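Local coordinates for YCAC GENE product (Escherichia coli, PDB 1YAC), which is probably a hydrolase of still unknown specificity, built on an isochorismatase-type three-layer alpha-beta-alpha sandwich and assembled as an octamer, at residues 35-40 against 69-74. Residues are numbered along the deposited sequence; the frame is centred on the assembly and turned at random.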
loop_
_atom_site.group_PDB
_atom_site.type_symbol
_atom_site.label_atom_id
_atom_site.label_comp_id
_atom_site.label_asym_id
_atom_site.label_seq_id
_atom_site.Cartn_x
_atom_site.Cartn_y
_atom_site.Cartn_z
ATOM N N LYS A 35 -14.557 -1.367 -9.710
ATOM C CA LYS A 35 -14.626 0.097 -9.685
ATOM C C LYS A 35 -14.549 0.658 -11.115
ATOM O O LYS A 35 -15.340 1.528 -11.491
ATOM C CB LYS A 35 -13.475 0.676 -8.852
ATOM C CG LYS A 35 -13.464 2.200 -8.827
ATOM C CD LYS A 35 -12.355 2.756 -7.938
ATOM C CE LYS A 35 -12.506 2.283 -6.511
ATOM N NZ LYS A 35 -13.859 2.626 -5.958
ATOM N N PHE A 36 -13.628 0.136 -11.923
ATOM C CA PHE A 36 -13.484 0.632 -13.287
ATOM C C PHE A 36 -14.746 0.449 -14.113
ATOM O O PHE A 36 -15.167 1.379 -14.815
ATOM C CB PHE A 36 -12.299 -0.006 -14.018
ATOM C CG PHE A 36 -11.886 0.757 -15.261
ATOM C CD1 PHE A 36 -11.454 2.084 -15.160
ATOM C CD2 PHE A 36 -11.980 0.174 -16.523
ATOM C CE1 PHE A 36 -11.125 2.825 -16.303
ATOM C CE2 PHE A 36 -11.652 0.909 -17.683
ATOM C CZ PHE A 36 -11.223 2.238 -17.567
ATOM N N LYS A 37 -15.345 -0.738 -14.035
ATOM C CA LYS A 37 -16.565 -0.999 -14.782
ATOM C C LYS A 37 -17.661 -0.019 -14.356
ATOM O O LYS A 37 -18.324 0.591 -15.204
ATOM C CB LYS A 37 -17.057 -2.440 -14.576
ATOM C CG LYS A 37 -18.402 -2.702 -15.256
ATOM C CD LYS A 37 -19.080 -3.983 -14.784
ATOM C CE LYS A 37 -20.469 -4.098 -15.387
ATOM N NZ LYS A 37 -21.197 -5.270 -14.860
ATOM N N ASN A 38 -17.856 0.130 -13.048
ATOM C CA ASN A 38 -18.875 1.043 -12.543
ATOM C C ASN A 38 -18.660 2.470 -13.040
ATOM O O ASN A 38 -19.610 3.135 -13.474
ATOM C CB ASN A 38 -18.896 1.047 -11.016
ATOM C CG ASN A 38 -19.922 2.018 -10.454
ATOM O OD1 ASN A 38 -21.129 1.908 -10.736
ATOM N ND2 ASN A 38 -19.454 2.986 -9.676
ATOM N N ASN A 39 -17.410 2.931 -12.990
ATOM C CA ASN A 39 -17.054 4.290 -13.418
ATOM C C ASN A 39 -17.297 4.528 -14.910
ATOM O O ASN A 39 -17.815 5.578 -15.308
ATOM C CB ASN A 39 -15.594 4.596 -13.068
ATOM C CG ASN A 39 -15.370 4.766 -11.565
ATOM O OD1 ASN A 39 -16.324 4.826 -10.785
ATOM N ND2 ASN A 39 -14.105 4.852 -11.156
ATOM N N VAL A 40 -16.904 3.572 -15.743
ATOM C CA VAL A 40 -17.121 3.705 -17.184
ATOM C C VAL A 40 -18.629 3.760 -17.479
ATOM O O VAL A 40 -19.101 4.593 -18.274
ATOM C CB VAL A 40 -16.473 2.522 -17.960
ATOM C CG1 VAL A 40 -16.856 2.563 -19.450
ATOM C CG2 VAL A 40 -14.957 2.586 -17.817
ATOM N N VAL A 69 -17.135 -2.486 -25.503
ATOM C CA VAL A 69 -17.990 -3.152 -24.523
ATOM C C VAL A 69 -19.447 -2.894 -24.935
ATOM O O VAL A 69 -19.828 -1.760 -25.234
ATOM C CB VAL A 69 -17.708 -2.689 -23.081
ATOM C CG1 VAL A 69 -16.307 -3.114 -22.673
ATOM C CG2 VAL A 69 -17.879 -1.174 -22.935
ATOM N N PRO A 70 -20.276 -3.952 -24.956
ATOM C CA PRO A 70 -21.690 -3.918 -25.337
ATOM C C PRO A 70 -22.548 -2.797 -24.752
ATOM O O PRO A 70 -23.397 -2.240 -25.454
ATOM C CB PRO A 70 -22.190 -5.296 -24.914
ATOM C CG PRO A 70 -20.983 -6.150 -25.082
ATOM C CD PRO A 70 -19.911 -5.298 -24.475
ATOM N N GLU A 71 -22.328 -2.461 -23.486
ATOM C CA GLU A 71 -23.103 -1.414 -22.836
ATOM C C GLU A 71 -23.065 -0.086 -23.579
ATOM O O GLU A 71 -24.105 0.524 -23.818
ATOM C CB GLU A 71 -22.649 -1.198 -21.386
ATOM C CG GLU A 71 -22.996 -2.331 -20.435
ATOM C CD GLU A 71 -21.902 -3.376 -20.335
ATOM O OE1 GLU A 71 -20.979 -3.354 -21.173
ATOM O OE2 GLU A 71 -21.951 -4.215 -19.407
ATOM N N LEU A 72 -21.873 0.339 -23.978
ATOM C CA LEU A 72 -21.724 1.613 -24.673
ATOM C C LEU A 72 -22.393 1.590 -26.040
ATOM O O LEU A 72 -23.107 2.520 -26.418
ATOM C CB LEU A 72 -20.242 1.993 -24.773
ATOM C CG LEU A 72 -19.575 2.180 -23.404
ATOM C CD1 LEU A 72 -18.080 2.493 -23.565
ATOM C CD2 LEU A 72 -20.277 3.299 -22.629
ATOM N N LYS A 73 -22.170 0.508 -26.767
ATOM C CA LYS A 73 -22.758 0.314 -28.087
ATOM C C LYS A 73 -24.286 0.395 -27.987
ATOM O O LYS A 73 -24.949 1.089 -28.767
ATOM C CB LYS A 73 -22.350 -1.070 -28.576
ATOM C CG LYS A 73 -22.433 -1.306 -30.055
ATOM C CD LYS A 73 -21.790 -2.652 -30.332
ATOM C CE LYS A 73 -20.365 -2.692 -29.759
ATOM N NZ LYS A 73 -19.879 -4.077 -29.439
ATOM N N ALA A 74 -24.837 -0.305 -26.994
ATOM C CA ALA A 74 -26.278 -0.340 -26.763
ATOM C C ALA A 74 -26.837 1.008 -26.313
ATOM O O ALA A 74 -27.951 1.386 -26.682
ATOM C CB ALA A 74 -26.612 -1.420 -25.719
#
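Val40 and Leu72 meet where helices 33-49 and 70-75 of the isochorismatase-type fold approach each other, and their CA atoms, 9.0 Å apart, mark the nearer of two backbone approaches; the other pairs Lys37 with Val69, CA to CA 10.1 Å. Residues 35-40 belong to the first turns of helix 33-49. In residues 69-74 the chain enters helix 70-75, with Val69 at the N-cap position and Leu72 N giving a weak bond to Val69 O. Such wide spacing leaves the joining to side chains, and just 111 Å² is buried in all. On the inner side, Val40 CG1 and Leu72 CD1 touch at 4.3 Å, one methyl against another. Val40 has CG1 trans to its backbone N (chi1 173°), which aims that methyl at Leu72 while CG2 lies over one face of the Phe36 ring, toward its rim, 3.7 Å above the plane. Further out, Lys37 reaches across with an almost fully extended chain, and its CE comes within 4.3 Å of Glu71 OE2. The charged atoms themselves stay apart, Lys37 NZ and Glu71 OE2 being 4.7 Å from each other. Glu71 OE2 instead makes a salt bridge to Arg195 of a second subunit, an arginine that also packs on Lys37. The example illustrates division of labour at a modest helix-helix contact: a buried methyl pair joins two helices of one chain, whereas Glu71 OE2, on the more exposed side, bonds across a subunit interface, where Glu71 probably attracts Lys37 at longer range and helps offset repulsion between Lys37 and that arginine.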